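Local coordinates for SusD superfamily protein (PDB 3L22), which probably binds glycans at the outer membrane of Bacteroides fragilis, as a SusD-family lipoprotein that would work with a partner transporter, at residues 286-291 with 384-389; 279-284 with 305-310; 145-150 with 169-174; 132-137 with 424-429. All coordinates share one frame; numbering follows the deposited sequence. Where two conformers were deposited one is given.

How the contacts relate
Contacts 1 and 2 lie together toward one end of the protein, with centres about 11 Å apart. They share the loop that follows strand 277-279, and Met286 SE of contact 1 packs on Ile279 CD1 of contact 2. Contacts 3 and 4 form a second pair, centres also about 11 Å apart, joined by a probable hydrogen bond between Ser147 OG and Asn132 OD1. Contacts 1 and 3 lie on opposite sides of the chain's centre. Contacts 1, 3 and 4 are largely buried, while contact 2 is partly buried. Water bridges and apolar packing make contact 1, direct hydrogen bonds dominate contact 2, aliphatic packing beside a zinc site marks contact 3, and aromatic packing marks contact 4.

Contact 1 (286-291 with 384-389). With EDO (1,2-ethanediol), chain B.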
loop_
_atom_site.group_PDB
_atom_site.type_symbol
_atom_site.label_atom_id
_atom_site.label_comp_id
_atom_site.label_asym_id
_atom_site.label_seq_id
_atom_site.Cartn_x
_atom_site.Cartn_y
_atom_site.Cartn_z
HETATM N N MSE A 286 15.344 -12.370 -2.539
HETATM C CA MSE A 286 15.680 -13.384 -3.530
HETATM C C MSE A 286 17.156 -13.745 -3.534
HETATM O O MSE A 286 17.532 -14.552 -4.348
HETATM C CB MSE A 286 15.189 -12.973 -4.931
HETATM C CG MSE A 286 13.695 -12.909 -5.018
HETATM SE SE MSE A 286 13.193 -12.955 -6.912
HETATM C CE MSE A 286 11.317 -12.624 -6.943
ATOM N N SER A 287 17.975 -13.155 -2.653
ATOM C CA SER A 287 19.314 -13.656 -2.390
ATOM C C SER A 287 19.311 -14.781 -1.383
ATOM O O SER A 287 20.344 -15.375 -1.179
ATOM C CB SER A 287 20.214 -12.550 -1.825
ATOM O OG SER A 287 19.931 -12.248 -0.469
ATOM N N LYS A 288 18.203 -15.030 -0.691
ATOM C CA LYS A 288 18.192 -16.042 0.337
ATOM C C LYS A 288 17.786 -17.407 -0.252
ATOM O O LYS A 288 16.801 -17.470 -0.983
ATOM C CB LYS A 288 17.207 -15.668 1.441
ATOM C CG LYS A 288 17.551 -14.344 2.152
ATOM C CD LYS A 288 16.516 -14.056 3.203
ATOM C CE LYS A 288 16.569 -12.622 3.737
ATOM N NZ LYS A 288 17.340 -12.575 4.951
ATOM N N PRO A 289 18.513 -18.499 0.085
ATOM C CA PRO A 289 18.171 -19.738 -0.639
ATOM C C PRO A 289 16.744 -20.311 -0.444
ATOM O O PRO A 289 16.183 -20.779 -1.444
ATOM C CB PRO A 289 19.282 -20.706 -0.218
ATOM C CG PRO A 289 20.487 -19.817 -0.069
ATOM C CD PRO A 289 19.930 -18.523 0.532
ATOM N N ASP A 290 16.111 -20.170 0.718
ATOM C CA ASP A 290 14.723 -20.605 0.869
ATOM C C ASP A 290 13.670 -19.742 0.158
ATOM O O ASP A 290 12.513 -20.120 0.066
ATOM C CB ASP A 290 14.357 -20.742 2.337
ATOM C CG ASP A 290 15.118 -21.894 3.044
ATOM O OD1 ASP A 290 15.992 -22.561 2.442
ATOM O OD2 ASP A 290 14.786 -22.137 4.222
ATOM N N TYR A 291 14.071 -18.583 -0.344
ATOM C CA TYR A 291 13.181 -17.670 -0.988
ATOM C C TYR A 291 13.664 -17.403 -2.406
ATOM O O TYR A 291 13.331 -16.400 -2.987
ATOM C CB TYR A 291 13.051 -16.407 -0.096
ATOM C CG TYR A 291 12.525 -16.822 1.262
ATOM C CD1 TYR A 291 11.180 -16.960 1.500
ATOM C CD2 TYR A 291 13.415 -17.173 2.287
ATOM C CE1 TYR A 291 10.716 -17.442 2.729
ATOM C CE2 TYR A 291 12.974 -17.632 3.515
ATOM C CZ TYR A 291 11.615 -17.764 3.727
ATOM O OH TYR A 291 11.192 -18.215 4.943
ATOM N N GLU A 384 8.495 -14.628 3.895
ATOM C CA GLU A 384 7.428 -15.010 2.971
ATOM C C GLU A 384 6.691 -13.786 2.405
ATOM O O GLU A 384 6.393 -13.711 1.213
ATOM C CB GLU A 384 6.440 -15.971 3.640
ATOM C CG GLU A 384 5.656 -16.850 2.639
ATOM C CD GLU A 384 6.520 -17.906 1.939
ATOM O OE1 GLU A 384 7.477 -18.457 2.552
ATOM O OE2 GLU A 384 6.195 -18.230 0.783
ATOM N N LYS A 385 6.427 -12.825 3.274
ATOM C CA LYS A 385 5.775 -11.573 2.903
ATOM C C LYS A 385 6.673 -10.784 1.917
ATOM O O LYS A 385 6.191 -10.238 0.943
ATOM C CB LYS A 385 5.497 -10.771 4.178
ATOM C CG LYS A 385 4.717 -9.470 3.996
ATOM C CD LYS A 385 3.233 -9.682 4.075
ATOM C CE LYS A 385 2.445 -8.352 4.038
ATOM N NZ LYS A 385 2.679 -7.592 5.286
ATOM N N ARG A 386 7.988 -10.799 2.135
ATOM C CA ARG A 386 8.931 -10.128 1.241
ATOM C C ARG A 386 8.900 -10.711 -0.180
ATOM O O ARG A 386 8.892 -9.956 -1.184
ATOM C CB ARG A 386 10.346 -10.194 1.835
ATOM C CG ARG A 386 10.533 -9.304 3.047
ATOM C CD ARG A 386 11.884 -9.515 3.713
ATOM N NE ARG A 386 12.961 -8.984 2.887
ATOM C CZ ARG A 386 14.244 -8.974 3.225
ATOM N NH1 ARG A 386 14.661 -9.500 4.381
ATOM N NH2 ARG A 386 15.133 -8.467 2.386
ATOM N N LEU A 387 8.841 -12.032 -0.268
ATOM C CA LEU A 387 8.805 -12.716 -1.569
ATOM C C LEU A 387 7.421 -12.624 -2.212
ATOM O O LEU A 387 7.295 -12.259 -3.375
ATOM C CB LEU A 387 9.263 -14.182 -1.446
ATOM C CG LEU A 387 9.222 -15.054 -2.714
ATOM C CD1 LEU A 387 10.098 -14.439 -3.820
ATOM C CD2 LEU A 387 9.650 -16.497 -2.438
ATOM N N GLU A 388 6.387 -12.921 -1.456
ATOM C CA GLU A 388 5.037 -12.797 -1.990
ATOM C C GLU A 388 4.735 -11.387 -2.527
ATOM O O GLU A 388 4.084 -11.301 -3.554
ATOM C CB GLU A 388 4.005 -13.198 -0.944
ATOM C CG GLU A 388 2.560 -13.399 -1.452
ATOM C CD GLU A 388 2.346 -14.651 -2.295
ATOM O OE1 GLU A 388 3.026 -15.694 -2.080
ATOM O OE2 GLU A 388 1.471 -14.579 -3.184
ATOM N N PHE A 389 5.196 -10.321 -1.844
ATOM C CA PHE A 389 4.829 -8.948 -2.166
ATOM C C PHE A 389 5.938 -8.079 -2.737
ATOM O O PHE A 389 5.836 -6.846 -2.784
ATOM C CB PHE A 389 4.091 -8.325 -0.964
ATOM C CG PHE A 389 2.804 -8.987 -0.740
ATOM C CD1 PHE A 389 1.750 -8.752 -1.616
ATOM C CD2 PHE A 389 2.662 -9.963 0.228
ATOM C CE1 PHE A 389 0.549 -9.434 -1.463
ATOM C CE2 PHE A 389 1.480 -10.643 0.367
ATOM C CZ PHE A 389 0.437 -10.390 -0.496
HETATM C C1 EDO B . 0.920 -4.934 5.804
HETATM O O1 EDO B . 0.826 -5.849 4.733
HETATM C C2 EDO B . 1.563 -3.597 5.401
HETATM O O2 EDO B . 1.710 -2.886 6.671
HETATM O O HOH W 1 17.437 -9.773 5.213
HETATM O O HOH W 2 8.507 -18.571 5.024
#
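Glu384 OE1 is gripped by water 2, which donates to it and accepts from Tyr291 OH, and by a salt bridge to Arg356. In the largely helical SusD fold, 384-388 is the last turn of helix 374-388, with Phe389 just past it, and the loop 286-291 packs against this end. Water 2 lies 2.7 Å from Glu384 OE1 and in the plane of the Tyr291 ring, at its edge. Glu384 OE1 also lies 3.4 Å from Tyr291 CE1, near the ring plane. The carboxylate and ring planes are turned 58° apart. Arg298 pairs with Glu384 OE2, so two arginines hold this buried carboxylate and would favour its charged form.

Leu387 fills the middle. Its CD2 meets Tyr291 CB at 4.1 Å, while CD1 receives the methyl end of selenomethionine Met286. The extended Met286 chain (chi2 -162°, chi3 -172°) brings CE to Leu387 CD1.

Lys288 and Arg386 cross at about a right angle, like charges with Lys288 NZ 4.1 Å from Arg386 NH1. Asp55, salt-bridged to Arg386 NH2, and a shared water probably ease this. Water 1, in the guanidinium plane, accepts from Lys288 NZ at 2.8 Å and Arg386 NH1 at 2.9 Å.

Contact 2 (279-284 with 305-310); sequences IDTKSG and EKDLLM. With EDO (1,2-ethanediol), chain Y.
Two direct hydrogen bonds join Ile279 and Thr281 to Asp307. In the backbone one, Ile279 N donates to Asp307 O at 2.8 Å, with an N-H...O angle of 167°. In the side-chain one, Thr281 OG1 donates to Asp307 OD2, also at 2.8 Å. The two side chains come from opposite directions, and the hydroxyl meets OD2 from above the carboxylate plane. Chi1 of 56° places Thr281 OG1 between its own backbone N and carbonyl carbon, facing Asp307. The methyl CG2 then rests 3.5 Å from Asp307 OD1.

Water 3 adds an indirect link. It donates to Ile279 O at 2.7 Å and to Asp307 OD2 at 2.9 Å, so OD2 accepts twice.

Apolar contact is limited to Ile279 and Leu309. Their side chains cross at about a right angle, with Ile279 CG1 3.9 Å from Leu309 CB.

Within 279-284, Asp280 OD1 accepts from Ser283 N at 3.0 Å, an Asx motif. The contact ties the end of strand 277-279 and the turn after it to the loop after helix 297-302. All polar links between the segments converge on Asp307, so they fix its carbonyl and carboxylate against the strand end, with little apolar burial.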
loop_
_atom_site.group_PDB
_atom_site.type_symbol
_atom_site.label_atom_id
_atom_site.label_comp_id
_atom_site.label_asym_id
_atom_site.label_seq_id
_atom_site.Cartn_x
_atom_site.Cartn_y
_atom_site.Cartn_z
ATOM N N ILE A 279 15.566 -6.620 -9.346
ATOM C CA ILE A 279 15.513 -7.424 -8.140
ATOM C C ILE A 279 16.873 -7.294 -7.442
ATOM O O ILE A 279 17.909 -7.380 -8.112
ATOM C CB ILE A 279 15.297 -8.896 -8.454
ATOM C CG1 ILE A 279 13.960 -9.117 -9.193
ATOM C CG2 ILE A 279 15.371 -9.750 -7.129
ATOM C CD1 ILE A 279 13.836 -10.506 -9.776
ATOM N N ASP A 280 16.877 -7.068 -6.119
ATOM C CA ASP A 280 18.130 -7.126 -5.329
ATOM C C ASP A 280 18.506 -8.570 -5.050
ATOM O O ASP A 280 18.137 -9.151 -4.003
ATOM C CB ASP A 280 18.028 -6.341 -4.019
ATOM C CG ASP A 280 19.379 -6.195 -3.315
ATOM O OD1 ASP A 280 20.319 -6.980 -3.594
ATOM O OD2 ASP A 280 19.497 -5.255 -2.501
ATOM N N THR A 281 19.266 -9.147 -5.972
ATOM C CA THR A 281 19.677 -10.533 -5.829
ATOM C C THR A 281 20.978 -10.663 -5.015
ATOM O O THR A 281 21.336 -11.750 -4.655
ATOM C CB THR A 281 19.867 -11.211 -7.172
ATOM O OG1 THR A 281 20.811 -10.446 -7.924
ATOM C CG2 THR A 281 18.529 -11.321 -7.920
ATOM N N LYS A 282 21.685 -9.571 -4.722
ATOM C CA LYS A 282 22.878 -9.669 -3.863
ATOM C C LYS A 282 22.506 -9.844 -2.383
ATOM O O LYS A 282 23.125 -10.609 -1.686
ATOM C CB LYS A 282 23.752 -8.414 -4.031
ATOM C CG LYS A 282 25.030 -8.413 -3.157
ATOM C CD LYS A 282 25.756 -7.065 -3.128
ATOM C CE LYS A 282 26.894 -7.026 -2.027
ATOM N NZ LYS A 282 28.042 -8.015 -2.064
ATOM N N SER A 283 21.499 -9.115 -1.919
ATOM C CA SER A 283 21.212 -8.964 -0.500
ATOM C C SER A 283 19.747 -8.964 -0.090
ATOM O O SER A 283 19.471 -8.937 1.112
ATOM C CB SER A 283 21.787 -7.609 -0.031
ATOM O OG SER A 283 23.185 -7.550 -0.229
ATOM N N GLY A 284 18.810 -8.918 -1.043
ATOM C CA GLY A 284 17.386 -8.870 -0.735
ATOM C C GLY A 284 16.800 -10.269 -0.593
ATOM O O GLY A 284 17.527 -11.242 -0.549
ATOM N N GLU A 305 15.580 -13.017 -16.284
ATOM C CA GLU A 305 16.939 -12.888 -16.814
ATOM C C GLU A 305 17.413 -11.469 -16.513
ATOM O O GLU A 305 16.603 -10.510 -16.647
ATOM C CB GLU A 305 16.938 -13.113 -18.350
ATOM C CG GLU A 305 16.619 -14.574 -18.824
ATOM C CD GLU A 305 16.698 -14.771 -20.348
ATOM O OE1 GLU A 305 17.446 -14.036 -21.036
ATOM O OE2 GLU A 305 16.006 -15.680 -20.864
ATOM N N LYS A 306 18.666 -11.322 -16.103
ATOM C CA LYS A 306 19.301 -10.044 -15.815
ATOM C C LYS A 306 18.661 -9.363 -14.614
ATOM O O LYS A 306 18.794 -8.150 -14.462
ATOM C CB LYS A 306 19.278 -9.106 -17.042
ATOM C CG LYS A 306 19.537 -9.778 -18.455
ATOM C CD LYS A 306 20.937 -9.540 -18.996
ATOM C CE LYS A 306 21.118 -10.018 -20.473
ATOM N N ASP A 307 17.978 -10.135 -13.756
ATOM C CA ASP A 307 17.375 -9.629 -12.529
ATOM C C ASP A 307 16.189 -8.639 -12.739
ATOM O O ASP A 307 15.889 -7.846 -11.853
ATOM C CB ASP A 307 18.423 -8.994 -11.583
ATOM C CG ASP A 307 19.494 -9.967 -11.121
ATOM O OD1 ASP A 307 19.333 -11.178 -11.339
ATOM O OD2 ASP A 307 20.477 -9.492 -10.493
ATOM N N LEU A 308 15.538 -8.678 -13.890
ATOM C CA LEU A 308 14.304 -7.945 -14.053
ATOM C C LEU A 308 13.187 -8.627 -13.245
ATOM O O LEU A 308 13.072 -9.847 -13.288
ATOM C CB LEU A 308 13.897 -7.891 -15.534
ATOM C CG LEU A 308 14.547 -6.778 -16.366
ATOM C CD1 LEU A 308 16.049 -6.935 -16.443
ATOM C CD2 LEU A 308 13.892 -6.781 -17.780
ATOM N N LEU A 309 12.372 -7.857 -12.529
ATOM C CA LEU A 309 11.176 -8.374 -11.909
ATOM C C LEU A 309 10.037 -8.437 -12.956
ATOM O O LEU A 309 9.630 -7.399 -13.459
ATOM C CB LEU A 309 10.779 -7.495 -10.721
ATOM C CG LEU A 309 9.642 -8.017 -9.852
ATOM C CD1 LEU A 309 9.919 -9.390 -9.213
ATOM C CD2 LEU A 309 9.247 -6.965 -8.779
HETATM N N MSE A 310 9.478 -9.625 -13.209
HETATM C CA MSE A 310 8.538 -9.812 -14.336
HETATM C C MSE A 310 7.071 -9.729 -13.944
HETATM O O MSE A 310 6.204 -10.224 -14.668
HETATM C CB MSE A 310 8.813 -11.134 -15.052
HETATM C CG MSE A 310 10.300 -11.338 -15.402
HETATM SE SE MSE A 310 10.889 -10.056 -16.725
HETATM C CE MSE A 310 9.857 -10.719 -18.266
HETATM C C1 EDO Y . 4.316 -13.287 -14.952
HETATM O O1 EDO Y . 5.199 -14.170 -15.705
HETATM C C2 EDO Y . 3.276 -12.472 -15.743
HETATM O O2 EDO Y . 3.264 -11.084 -15.330
HETATM O O HOH W 3 20.370 -6.921 -9.165
#

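Contact 3 (145-150 with 169-174). With ZN (zinc ion), chain H.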
loop_
_atom_site.group_PDB
_atom_site.type_symbol
_atom_site.label_atom_id
_atom_site.label_comp_id
_atom_site.label_asym_id
_atom_site.label_seq_id
_atom_site.Cartn_x
_atom_site.Cartn_y
_atom_site.Cartn_z
ATOM N N ALA A 145 4.909 11.156 17.664
ATOM C CA ALA A 145 5.659 11.766 16.580
ATOM C C ALA A 145 4.721 12.542 15.653
ATOM O O ALA A 145 3.625 12.067 15.329
ATOM C CB ALA A 145 6.418 10.696 15.775
ATOM N N LYS A 146 5.156 13.726 15.226
ATOM C CA LYS A 146 4.313 14.556 14.354
ATOM C C LYS A 146 4.246 13.972 12.955
ATOM O O LYS A 146 5.264 13.579 12.398
ATOM C CB LYS A 146 4.818 16.000 14.274
ATOM C CG LYS A 146 4.642 16.766 15.578
ATOM C CD LYS A 146 5.194 18.145 15.392
ATOM C CE LYS A 146 5.087 19.001 16.662
ATOM N NZ LYS A 146 5.171 20.464 16.295
ATOM N N SER A 147 3.037 13.935 12.402
ATOM C CA SER A 147 2.812 13.386 11.086
ATOM C C SER A 147 2.412 14.494 10.127
ATOM O O SER A 147 3.293 15.180 9.618
ATOM C CB SER A 147 1.804 12.241 11.160
ATOM O OG SER A 147 1.516 11.722 9.871
ATOM N N VAL A 148 1.112 14.693 9.887
ATOM C CA VAL A 148 0.649 15.569 8.810
ATOM C C VAL A 148 -0.595 16.336 9.305
ATOM O O VAL A 148 -1.225 15.911 10.263
ATOM C CB VAL A 148 0.334 14.770 7.529
ATOM C CG1 VAL A 148 1.584 13.990 6.988
ATOM C CG2 VAL A 148 -0.875 13.841 7.711
ATOM N N PRO A 149 -0.947 17.480 8.668
ATOM C CA PRO A 149 -2.217 18.149 8.978
ATOM C C PRO A 149 -3.422 17.290 8.668
ATOM O O PRO A 149 -3.492 16.695 7.569
ATOM C CB PRO A 149 -2.214 19.359 8.046
ATOM C CG PRO A 149 -0.721 19.569 7.700
ATOM C CD PRO A 149 -0.157 18.226 7.673
ATOM N N LEU A 150 -4.349 17.224 9.627
ATOM C CA LEU A 150 -5.524 16.411 9.488
ATOM C C LEU A 150 -6.620 17.315 8.899
ATOM O O LEU A 150 -7.396 17.918 9.628
ATOM C CB LEU A 150 -5.924 15.802 10.844
ATOM C CG LEU A 150 -7.112 14.835 10.879
ATOM C CD1 LEU A 150 -7.074 13.807 9.727
ATOM C CD2 LEU A 150 -7.141 14.110 12.225
ATOM N N LYS A 169 -0.193 8.694 15.944
ATOM C CA LYS A 169 -1.328 8.071 16.626
ATOM C C LYS A 169 -2.654 8.746 16.211
ATOM O O LYS A 169 -3.652 8.067 15.932
ATOM C CB LYS A 169 -1.155 8.120 18.156
ATOM C CG LYS A 169 -2.402 7.721 19.024
ATOM C CD LYS A 169 -2.078 7.784 20.549
ATOM C CE LYS A 169 -3.181 7.236 21.504
ATOM N NZ LYS A 169 -4.424 8.120 21.721
ATOM N N GLN A 170 -2.678 10.068 16.173
ATOM C CA GLN A 170 -3.938 10.773 15.848
ATOM C C GLN A 170 -4.397 10.454 14.434
ATOM O O GLN A 170 -5.609 10.325 14.171
ATOM C CB GLN A 170 -3.804 12.293 16.050
ATOM C CG GLN A 170 -3.820 12.714 17.503
ATOM C CD GLN A 170 -3.380 14.162 17.703
ATOM O OE1 GLN A 170 -2.527 14.705 16.978
ATOM N NE2 GLN A 170 -3.977 14.799 18.695
ATOM N N ILE A 171 -3.439 10.316 13.524
ATOM C CA ILE A 171 -3.800 10.024 12.134
ATOM C C ILE A 171 -4.391 8.618 12.052
ATOM O O ILE A 171 -5.451 8.428 11.436
ATOM C CB ILE A 171 -2.612 10.211 11.166
ATOM C CG1 ILE A 171 -2.208 11.681 11.082
ATOM C CG2 ILE A 171 -2.935 9.659 9.766
ATOM C CD1 ILE A 171 -3.226 12.660 10.540
ATOM N N TYR A 172 -3.742 7.646 12.695
ATOM C CA TYR A 172 -4.305 6.318 12.766
ATOM C C TYR A 172 -5.685 6.288 13.398
ATOM O O TYR A 172 -6.568 5.545 12.942
ATOM C CB TYR A 172 -3.397 5.346 13.509
ATOM C CG TYR A 172 -2.186 4.857 12.742
ATOM C CD1 TYR A 172 -2.272 4.468 11.396
ATOM C CD2 TYR A 172 -0.962 4.715 13.367
ATOM C CE1 TYR A 172 -1.137 3.979 10.711
ATOM C CE2 TYR A 172 0.155 4.255 12.667
ATOM C CZ TYR A 172 0.059 3.875 11.371
ATOM O OH TYR A 172 1.173 3.413 10.698
ATOM N N GLU A 173 -5.884 7.086 14.436
ATOM C CA GLU A 173 -7.162 7.092 15.152
ATOM C C GLU A 173 -8.266 7.655 14.270
ATOM O O GLU A 173 -9.394 7.161 14.307
ATOM C CB GLU A 173 -7.046 7.858 16.475
ATOM C CG GLU A 173 -6.319 7.016 17.557
ATOM C CD GLU A 173 -5.854 7.801 18.776
ATOM O OE1 GLU A 173 -5.662 9.054 18.699
ATOM O OE2 GLU A 173 -5.680 7.140 19.839
ATOM N N HIS A 174 -7.934 8.645 13.444
ATOM C CA HIS A 174 -8.930 9.177 12.517
ATOM C C HIS A 174 -9.243 8.150 11.392
ATOM O O HIS A 174 -10.404 7.952 11.022
ATOM C CB HIS A 174 -8.550 10.514 11.880
ATOM C CG HIS A 174 -9.488 10.850 10.788
ATOM N ND1 HIS A 174 -10.740 11.327 11.051
ATOM C CD2 HIS A 174 -9.467 10.560 9.466
ATOM C CE1 HIS A 174 -11.441 11.384 9.935
ATOM N NE2 HIS A 174 -10.691 10.900 8.956
HETATM ZN ZN ZN H . -11.589 11.947 12.945
HETATM O O HOH W 4 -13.710 11.817 12.298
#
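A zinc site lies at the edge of this contact, where the loop 145-150 packs on helix 168-178. His174 ND1 binds the zinc ion at 2.2 Å, water 4 is a further ligand, and two atoms from outside the two segments complete the site. Asp178, one turn on, takes the hydrogen of His174 NE2, which probably fixes the ring's rotation and makes ND1 a stronger donor to the metal. Leu150 reaches the histidine with both methyls. CD2 lies 3.9 Å from His174 CB, and CD1 approaches the ring obliquely at His174 CG. Chi1 of -176° turns the leucine CG toward the helix, and chi2 of 44° sets the two methyls against His174.

Ile171 is the other apolar partner. Its CD1 lies 3.9 Å from Val148 CG2 and 4.1 Å from Leu150 CD1. Its CG1 meets Ser147 OG at 3.9 Å.

Ser147 and Val148 form a classic beta bulge opposite Ser166, Val148 touches Trp85 and Tyr89 of helix 79-103, and Leu150 and Ile171 rest on Tyr128 of helix 113-131.

Contact 4 (132-137 with 424-429); sequences NNLYPT and YTWPIP
Leu134 covers one face of the Trp426 indole, and Tyr135 meets its edge. Leu134 runs alongside the indole, pointing the same way. Leu134 CD2 makes a CH-pi contact 4.0 Å from the centroid of the six-membered ring, 12° off its normal. Leu134 CD1 lies on the same face, by the CE3-CZ3 rim, 3.9 Å from Trp426 CZ3.

Tyr135 and Trp426 form an offset edge-to-face stack, with the Trp426 edge toward the Tyr135 face. The planes are 79° apart and the centroids 6.0 Å. Tyr135 OH lies 3.6 Å from Trp426 CE3 and is hydrogen-bonded to Asn81. On its own edge the tyrosine ring meets Pro427 O, 3.4 Å from Tyr135 CE1. Pro429 CD and Ile428 CD1 approach the ring obliquely.

One backbone bond crosses between the segments: Trp426 N donates to Leu134 O at 2.9 Å. Beside it, Thr425 CG2 packs 3.4 Å from Pro136 O.

Leu134 and Trp426 rest on Val48 of helix 44-52, and Tyr135 makes an edge-to-face pair with Trp85 of helix 79-103. The contact thus joins the N-terminal family region to the C-terminal one in the helical, TPR-related SusD fold.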
loop_
_atom_site.group_PDB
_atom_site.type_symbol
_atom_site.label_atom_id
_atom_site.label_comp_id
_atom_site.label_asym_id
_atom_site.label_seq_id
_atom_site.Cartn_x
_atom_site.Cartn_y
_atom_site.Cartn_z
ATOM N N ASN A 132 0.887 8.558 6.471
ATOM C CA ASN A 132 1.324 8.197 7.813
ATOM C C ASN A 132 2.503 7.223 7.783
ATOM O O ASN A 132 3.083 6.946 8.824
ATOM C CB ASN A 132 0.181 7.554 8.626
ATOM C CG ASN A 132 0.112 8.043 10.066
ATOM O OD1 ASN A 132 0.537 9.150 10.375
ATOM N ND2 ASN A 132 -0.452 7.202 10.963
ATOM N N ASN A 133 2.795 6.659 6.612
ATOM C CA ASN A 133 3.935 5.763 6.423
ATOM C C ASN A 133 5.089 6.392 5.642
ATOM O O ASN A 133 5.995 5.665 5.181
ATOM C CB ASN A 133 3.453 4.477 5.749
ATOM C CG ASN A 133 2.746 3.551 6.713
ATOM O OD1 ASN A 133 3.413 2.863 7.497
ATOM N ND2 ASN A 133 1.402 3.542 6.688
ATOM N N LEU A 134 5.109 7.732 5.573
ATOM C CA LEU A 134 6.213 8.503 4.977
ATOM C C LEU A 134 6.769 9.604 5.898
ATOM O O LEU A 134 7.983 9.696 6.079
ATOM C CB LEU A 134 5.799 9.110 3.641
ATOM C CG LEU A 134 5.566 8.083 2.522
ATOM C CD1 LEU A 134 4.800 8.718 1.345
ATOM C CD2 LEU A 134 6.915 7.451 2.094
ATOM N N TYR A 135 5.892 10.400 6.498
ATOM C CA TYR A 135 6.286 11.616 7.203
ATOM C C TYR A 135 6.640 11.457 8.701
ATOM O O TYR A 135 7.606 12.025 9.132
ATOM C CB TYR A 135 5.241 12.710 6.935
ATOM C CG TYR A 135 5.191 13.024 5.446
ATOM C CD1 TYR A 135 6.161 13.856 4.851
ATOM C CD2 TYR A 135 4.229 12.454 4.619
ATOM C CE1 TYR A 135 6.155 14.120 3.467
ATOM C CE2 TYR A 135 4.235 12.702 3.229
ATOM C CZ TYR A 135 5.179 13.535 2.665
ATOM O OH TYR A 135 5.136 13.786 1.312
ATOM N N PRO A 136 5.900 10.641 9.474
ATOM C CA PRO A 136 6.264 10.581 10.873
ATOM C C PRO A 136 7.158 9.400 11.206
ATOM O O PRO A 136 7.118 8.372 10.522
ATOM C CB PRO A 136 4.925 10.352 11.562
ATOM C CG PRO A 136 4.195 9.488 10.603
ATOM C CD PRO A 136 4.593 10.001 9.243
ATOM N N THR A 137 7.896 9.540 12.299
ATOM C CA THR A 137 8.452 8.388 12.970
ATOM C C THR A 137 7.311 7.404 13.239
ATOM O O THR A 137 6.224 7.845 13.632
ATOM C CB THR A 137 9.083 8.823 14.295
ATOM O OG1 THR A 137 10.109 9.754 14.003
ATOM C CG2 THR A 137 9.674 7.648 15.094
ATOM N N TYR A 424 15.197 8.665 7.965
ATOM C CA TYR A 424 14.255 7.569 8.138
ATOM C C TYR A 424 12.883 7.936 7.552
ATOM O O TYR A 424 12.163 7.064 7.020
ATOM C CB TYR A 424 14.089 7.227 9.614
ATOM C CG TYR A 424 13.476 5.860 9.907
ATOM C CD1 TYR A 424 14.190 4.703 9.676
ATOM C CD2 TYR A 424 12.230 5.731 10.483
ATOM C CE1 TYR A 424 13.684 3.477 9.982
ATOM C CE2 TYR A 424 11.709 4.460 10.806
ATOM C CZ TYR A 424 12.435 3.346 10.525
ATOM O OH TYR A 424 11.957 2.099 10.842
ATOM N N THR A 425 12.527 9.212 7.681
ATOM C CA THR A 425 11.264 9.724 7.217
ATOM C C THR A 425 11.506 10.770 6.124
ATOM O O THR A 425 12.621 11.240 5.926
ATOM C CB THR A 425 10.504 10.390 8.353
ATOM O OG1 THR A 425 11.257 11.523 8.801
ATOM C CG2 THR A 425 10.240 9.403 9.517
ATOM N N TRP A 426 10.433 11.094 5.415
ATOM C CA TRP A 426 10.416 12.185 4.480
ATOM C C TRP A 426 10.110 13.474 5.262
ATOM O O TRP A 426 9.309 13.447 6.197
ATOM C CB TRP A 426 9.308 11.940 3.458
ATOM C CG TRP A 426 9.642 10.995 2.353
ATOM C CD1 TRP A 426 10.725 10.157 2.255
ATOM C CD2 TRP A 426 8.896 10.823 1.157
ATOM N NE1 TRP A 426 10.684 9.474 1.061
ATOM C CE2 TRP A 426 9.577 9.879 0.364
ATOM C CE3 TRP A 426 7.729 11.407 0.656
ATOM C CZ2 TRP A 426 9.101 9.469 -0.887
ATOM C CZ3 TRP A 426 7.255 10.990 -0.617
ATOM C CH2 TRP A 426 7.941 10.050 -1.355
ATOM N N PRO A 427 10.738 14.584 4.900
ATOM C CA PRO A 427 10.392 15.833 5.557
ATOM C C PRO A 427 9.146 16.440 4.908
ATOM O O PRO A 427 8.849 16.160 3.741
ATOM C CB PRO A 427 11.618 16.704 5.290
ATOM C CG PRO A 427 12.079 16.235 3.899
ATOM C CD PRO A 427 11.821 14.756 3.907
ATOM N N ILE A 428 8.426 17.272 5.659
ATOM C CA ILE A 428 7.294 17.995 5.131
ATOM C C ILE A 428 7.781 18.829 3.935
ATOM O O ILE A 428 8.755 19.544 4.072
ATOM C CB ILE A 428 6.641 18.930 6.178
ATOM C CG1 ILE A 428 6.115 18.138 7.395
ATOM C CG2 ILE A 428 5.518 19.742 5.498
ATOM C CD1 ILE A 428 5.125 17.008 7.077
ATOM N N PRO A 429 7.123 18.702 2.749
ATOM C CA PRO A 429 7.703 19.315 1.546
ATOM C C PRO A 429 7.552 20.807 1.467
ATOM O O PRO A 429 6.645 21.368 2.066
ATOM C CB PRO A 429 6.912 18.673 0.389
ATOM C CG PRO A 429 5.617 18.302 1.029
ATOM C CD PRO A 429 6.013 17.811 2.401
#